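PDB 7KOE: electron transfer flavoprotein, alpha subunit from Thermotoga maritima, which probably passes electrons through bound flavin-adenine dinucleotide as one subunit of a multi-subunit electron transfer flavoprotein complex. Local coordinates for residues S22-I26 with E56-A62; K64-N70 with E180-Y186. All blocks are in the same frame, centred on the assembly; numbering follows the deposited sequence.

Interaction 1. Residues S22-I26 with E56-A62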
# COMPACT_ATOMS: atom_id res chain seq x y z
N SER B 22 8.92 52.62 10.73
CA SER B 22 8.27 53.50 9.77
C SER B 22 9.07 53.61 8.47
O SER B 22 8.48 53.78 7.40
CB SER B 22 8.08 54.88 10.38
OG SER B 22 7.28 54.81 11.55
N TRP B 23 10.39 53.48 8.55
CA TRP B 23 11.24 53.55 7.38
C TRP B 23 11.66 52.19 6.85
O TRP B 23 12.21 52.12 5.75
CB TRP B 23 12.48 54.39 7.70
CG TRP B 23 12.14 55.70 8.32
CD1 TRP B 23 11.15 56.56 7.95
CD2 TRP B 23 12.80 56.31 9.43
NE1 TRP B 23 11.15 57.66 8.76
CE2 TRP B 23 12.15 57.54 9.68
CE3 TRP B 23 13.88 55.94 10.24
CZ2 TRP B 23 12.54 58.39 10.70
CZ3 TRP B 23 14.26 56.79 11.26
CH2 TRP B 23 13.60 58.00 11.48
N GLU B 24 11.42 51.12 7.61
CA GLU B 24 11.61 49.78 7.06
C GLU B 24 10.41 49.36 6.23
O GLU B 24 10.54 48.52 5.33
CB GLU B 24 11.86 48.77 8.17
CG GLU B 24 12.88 49.25 9.18
CD GLU B 24 13.53 48.14 9.97
OE1 GLU B 24 13.35 48.09 11.20
OE2 GLU B 24 14.27 47.34 9.36
N LEU B 25 9.23 49.93 6.51
CA LEU B 25 8.05 49.67 5.70
C LEU B 25 7.97 50.58 4.49
O LEU B 25 7.38 50.19 3.48
CB LEU B 25 6.79 49.85 6.54
CG LEU B 25 6.59 48.83 7.66
CD1 LEU B 25 5.18 48.91 8.17
CD2 LEU B 25 6.92 47.44 7.17
N ILE B 26 8.52 51.79 4.60
CA ILE B 26 8.66 52.65 3.43
C ILE B 26 9.61 52.02 2.42
O ILE B 26 9.34 52.00 1.21
CB ILE B 26 9.12 54.05 3.89
CG1 ILE B 26 7.91 54.90 4.27
CG2 ILE B 26 9.95 54.76 2.84
CD1 ILE B 26 8.26 56.14 5.05
N GLU B 56 12.03 63.41 6.28
CA GLU B 56 12.88 62.24 6.46
C GLU B 56 12.27 61.01 5.81
O GLU B 56 13.01 60.13 5.35
CB GLU B 56 13.13 62.01 7.95
CG GLU B 56 14.05 60.85 8.31
CD GLU B 56 15.48 61.05 7.86
OE1 GLU B 56 15.92 62.22 7.76
OE2 GLU B 56 16.17 60.04 7.60
N ALA B 57 10.94 60.95 5.73
CA ALA B 57 10.28 59.82 5.08
C ALA B 57 10.55 59.81 3.58
O ALA B 57 10.73 58.75 2.98
CB ALA B 57 8.78 59.86 5.35
N ILE B 58 10.59 61.00 2.96
CA ILE B 58 10.84 61.09 1.53
C ILE B 58 12.28 60.74 1.20
O ILE B 58 12.56 60.19 0.13
CB ILE B 58 10.46 62.50 1.03
CG1 ILE B 58 9.13 62.93 1.65
CG2 ILE B 58 10.34 62.52 -0.48
CD1 ILE B 58 8.65 64.27 1.19
N GLN B 59 13.21 61.03 2.11
CA GLN B 59 14.58 60.58 1.93
C GLN B 59 14.72 59.07 2.10
O GLN B 59 15.63 58.47 1.53
CB GLN B 59 15.51 61.30 2.90
CG GLN B 59 15.54 62.80 2.72
CD GLN B 59 16.40 63.48 3.76
OE1 GLN B 59 17.37 62.91 4.25
NE2 GLN B 59 16.04 64.72 4.10
N ARG B 60 13.82 58.44 2.86
CA ARG B 60 13.86 56.99 3.03
C ARG B 60 13.14 56.26 1.91
O ARG B 60 13.31 55.04 1.77
CB ARG B 60 13.26 56.59 4.37
CG ARG B 60 14.06 57.06 5.57
CD ARG B 60 15.32 56.26 5.74
NE ARG B 60 16.02 56.62 6.97
CZ ARG B 60 17.05 55.95 7.47
NH1 ARG B 60 17.51 54.88 6.84
NH2 ARG B 60 17.63 56.35 8.59
N GLY B 61 12.33 56.95 1.11
CA GLY B 61 11.74 56.32 -0.05
C GLY B 61 10.25 56.55 -0.22
O GLY B 61 9.64 55.97 -1.11
N ALA B 62 9.66 57.39 0.63
CA ALA B 62 8.25 57.73 0.46
C ALA B 62 8.09 58.60 -0.77
O ALA B 62 8.78 59.62 -0.91
CB ALA B 62 7.72 58.44 1.70

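Interaction 2. Residues K64-N70 with E180-Y186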
# COMPACT_ATOMS: atom_id res chain seq x y z
N LYS B 64 5.16 60.20 -1.77
CA LYS B 64 4.45 61.35 -1.26
C LYS B 64 4.29 61.16 0.24
O LYS B 64 4.58 60.09 0.78
CB LYS B 64 3.07 61.50 -1.93
CG LYS B 64 3.05 61.24 -3.44
CD LYS B 64 3.84 62.22 -4.27
CE LYS B 64 3.76 61.88 -5.75
NZ LYS B 64 2.37 62.05 -6.28
N VAL B 65 3.85 62.21 0.94
CA VAL B 65 3.61 62.13 2.38
C VAL B 65 2.28 62.80 2.67
O VAL B 65 2.08 63.97 2.31
CB VAL B 65 4.75 62.76 3.20
CG1 VAL B 65 4.28 63.12 4.61
CG2 VAL B 65 5.94 61.83 3.29
N LEU B 66 1.37 62.08 3.30
CA LEU B 66 0.12 62.65 3.79
C LEU B 66 0.34 63.03 5.24
O LEU B 66 0.29 62.19 6.14
CB LEU B 66 -1.03 61.67 3.62
CG LEU B 66 -2.39 62.07 4.19
CD1 LEU B 66 -2.86 63.39 3.61
CD2 LEU B 66 -3.40 60.97 3.91
N TYR B 67 0.62 64.31 5.48
CA TYR B 67 0.97 64.79 6.82
C TYR B 67 -0.28 65.40 7.43
O TYR B 67 -0.55 66.59 7.30
CB TYR B 67 2.14 65.76 6.73
CG TYR B 67 2.58 66.45 8.01
CD1 TYR B 67 2.50 65.81 9.24
CD2 TYR B 67 3.16 67.71 7.97
CE1 TYR B 67 2.92 66.44 10.40
CE2 TYR B 67 3.60 68.34 9.12
CZ TYR B 67 3.47 67.70 10.33
OH TYR B 67 3.90 68.32 11.48
N VAL B 68 -1.06 64.56 8.11
CA VAL B 68 -2.29 64.99 8.76
C VAL B 68 -1.94 65.80 10.00
O VAL B 68 -1.09 65.39 10.80
CB VAL B 68 -3.17 63.77 9.11
CG1 VAL B 68 -4.49 64.20 9.70
CG2 VAL B 68 -3.38 62.91 7.88
N LYS B 69 -2.60 66.94 10.16
CA LYS B 69 -2.23 67.93 11.17
C LYS B 69 -3.32 68.04 12.22
O LYS B 69 -4.46 68.39 11.90
CB LYS B 69 -2.01 69.29 10.52
CG LYS B 69 -1.32 69.22 9.19
CD LYS B 69 0.16 69.13 9.38
CE LYS B 69 0.72 70.40 9.98
NZ LYS B 69 0.44 71.60 9.15
N ASN B 70 -2.96 67.76 13.47
CA ASN B 70 -3.75 68.15 14.62
C ASN B 70 -2.85 68.15 15.85
O ASN B 70 -1.84 67.45 15.90
CB ASN B 70 -4.96 67.23 14.85
CG ASN B 70 -6.08 67.94 15.57
OD1 ASN B 70 -5.94 69.10 15.94
ND2 ASN B 70 -7.19 67.25 15.77
N GLU B 180 5.59 65.44 -2.81
CA GLU B 180 4.60 66.37 -2.29
C GLU B 180 4.23 65.97 -0.87
O GLU B 180 4.08 64.79 -0.55
CB GLU B 180 3.37 66.45 -3.21
CG GLU B 180 2.37 65.30 -3.16
CD GLU B 180 1.29 65.39 -4.23
OE1 GLU B 180 1.33 66.33 -5.05
OE2 GLU B 180 0.40 64.51 -4.23
N ILE B 181 4.20 66.95 0.04
CA ILE B 181 3.72 66.71 1.39
C ILE B 181 2.32 67.30 1.50
O ILE B 181 2.15 68.52 1.44
CB ILE B 181 4.67 67.32 2.43
CG1 ILE B 181 6.07 66.73 2.27
CG2 ILE B 181 4.16 67.06 3.83
CD1 ILE B 181 7.07 67.23 3.28
N ILE B 182 1.32 66.45 1.64
CA ILE B 182 -0.06 66.90 1.71
C ILE B 182 -0.41 67.16 3.17
O ILE B 182 -0.45 66.24 3.98
CB ILE B 182 -1.02 65.88 1.10
CG1 ILE B 182 -0.63 65.56 -0.34
CG2 ILE B 182 -2.44 66.39 1.17
CD1 ILE B 182 0.00 64.19 -0.51
N GLU B 183 -0.65 68.42 3.51
CA GLU B 183 -1.13 68.78 4.84
C GLU B 183 -2.65 68.87 4.81
O GLU B 183 -3.22 69.69 4.09
CB GLU B 183 -0.53 70.10 5.33
CG GLU B 183 0.92 70.00 5.77
CD GLU B 183 1.90 70.16 4.63
OE1 GLU B 183 1.45 70.43 3.50
OE2 GLU B 183 3.12 70.03 4.87
N GLU B 184 -3.29 68.01 5.60
CA GLU B 184 -4.73 68.07 5.81
C GLU B 184 -4.93 68.43 7.28
O GLU B 184 -4.74 67.59 8.16
CB GLU B 184 -5.40 66.73 5.46
CG GLU B 184 -6.90 66.72 5.64
CD GLU B 184 -7.64 67.61 4.65
OE1 GLU B 184 -7.13 67.80 3.52
OE2 GLU B 184 -8.71 68.13 5.02
N GLU B 185 -5.29 69.69 7.53
CA GLU B 185 -5.45 70.17 8.90
C GLU B 185 -6.75 69.59 9.45
O GLU B 185 -7.83 70.12 9.22
CB GLU B 185 -5.45 71.69 8.94
CG GLU B 185 -4.06 72.29 9.08
CD GLU B 185 -3.29 72.30 7.77
OE1 GLU B 185 -3.91 72.48 6.71
OE2 GLU B 185 -2.05 72.13 7.80
N TYR B 186 -6.62 68.48 10.18
CA TYR B 186 -7.76 67.67 10.56
C TYR B 186 -8.52 68.31 11.71
O TYR B 186 -7.92 68.82 12.67
CB TYR B 186 -7.29 66.27 10.97
CG TYR B 186 -8.37 65.23 10.92
CD1 TYR B 186 -8.64 64.56 9.73
CD2 TYR B 186 -9.11 64.91 12.04
CE1 TYR B 186 -9.64 63.60 9.67
CE2 TYR B 186 -10.11 63.95 11.99
CZ TYR B 186 -10.36 63.30 10.80
OH TYR B 186 -11.35 62.34 10.75

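Interaction 1. Residues S22-I26 with E56-A62
The carbonyl oxygen of Ala57, a residue whose methyl meets Ile26, gathers three backbone N-H groups at the end of its helix. Ala62 N bonds to Ala57 O at 2.9 Å, while Arg60 N and Gly61 N reach the same oxygen through weaker bonds. With positive phi at Gly61, this fits a Schellman motif. The turn brings the CB atoms of Ala57 and Ala62 together under Ile26, whose CD1 lies 3.8 Å from Ala57 CB and 4.1 Å from Ala62 CB. The other branch, Ile26 CG2, stands opposite the backbone N, which directs it onto the backbone of the turn. Helices 21-33 and 51-60 follow successive strands of the parallel alpha/beta sheet in this electron transfer flavoprotein domain of the HUP clan; the segment axes approach to 9.6 Å and cross at -39°. Trp23 lays one indole face on Arg60: Arg60 CG stands 3.9 Å from the five-membered ring's centroid, a CH-pi contact, and the guanidinium plane is turned only 9° from that of the indole, with NE over its rim. Glu56 CG adds a contact at Trp23 CZ2 (3.7 Å), and its OE2 makes a weak salt bridge to Arg60 NE. A leucine in place of Trp23 would probably deprive the Arg60 methylenes and NE of their flat support and open a gap beside Glu56 CG. Arg60 NH1 donates to the carbonyl of Leu171.

Interaction 2. Residues K64-N70 with E180-Y186
Val65 and Ile181 begin a parallel ladder that adds strand 181-185 to strand 65-69 as the last strand of the domain's alpha/beta sheet. Ile182 is held through both its backbone polar atoms: its N reaches Val65 O at 2.7 Å, and its O accepts Tyr67 N at 2.7 Å. Further along, Lys69 N binds Glu184 O and Lys69 O takes Tyr186 N. Tyr67 O receives the CA-H of Glu183 (CA to O 3.3 Å, 167° at the hydrogen). Side chains alternate about this frame. On one face Ile181 CG2 touches both Val65 CG1 and Tyr67 CB; on the other, Leu66 lies across Ile182, with CD1 3.9 Å from CG2, and Val68 CG1 lies alongside Tyr186 CB. Lys69 and Glu185 run side by side, ending in a salt bridge of 2.9 Å between NZ and OE2. The bend at chi2 (-83°) puts Lys69 CD 3.5 Å above the centre of the Tyr67 ring, and further bends at chi3 and chi4 bring NZ to Glu185 OE2. In the next shell, Met88 packs on Leu66, Val68 and Tyr186, whereas Ala57 and Ile58 of helix 51-60 back Val65. The Tyr67 ring is pinned at its far end by a hydrogen bond between its OH and Leu50 N, and at its edge Glu183 OE2 lies in the ring plane, 3.9 Å from CD2.

In the fold
Helix 51-60 joins the two contacts: it ends in interaction 1 and the chain passes through a short turn into strand 65-69 of interaction 2. Their centres are about 15 Å apart, yet they touch, with Ile58 CD1 at 3.7 Å from Ile181 CG1 and Ala57 CB at 4.0 Å from Val65 CG2. The methyl of Ala57 thus touches both Ile26 CD1 and Val65 CG2. Neither contact includes a residue of the FAD pockets; Leu120 and Thr121, which line one of them, belong to strand 120-124, at the opposite end of the sheet from strand 181-185. Interaction 1 lies nearer the partner subunit, since Glu24 forms a salt bridge with Arg281 of that chain.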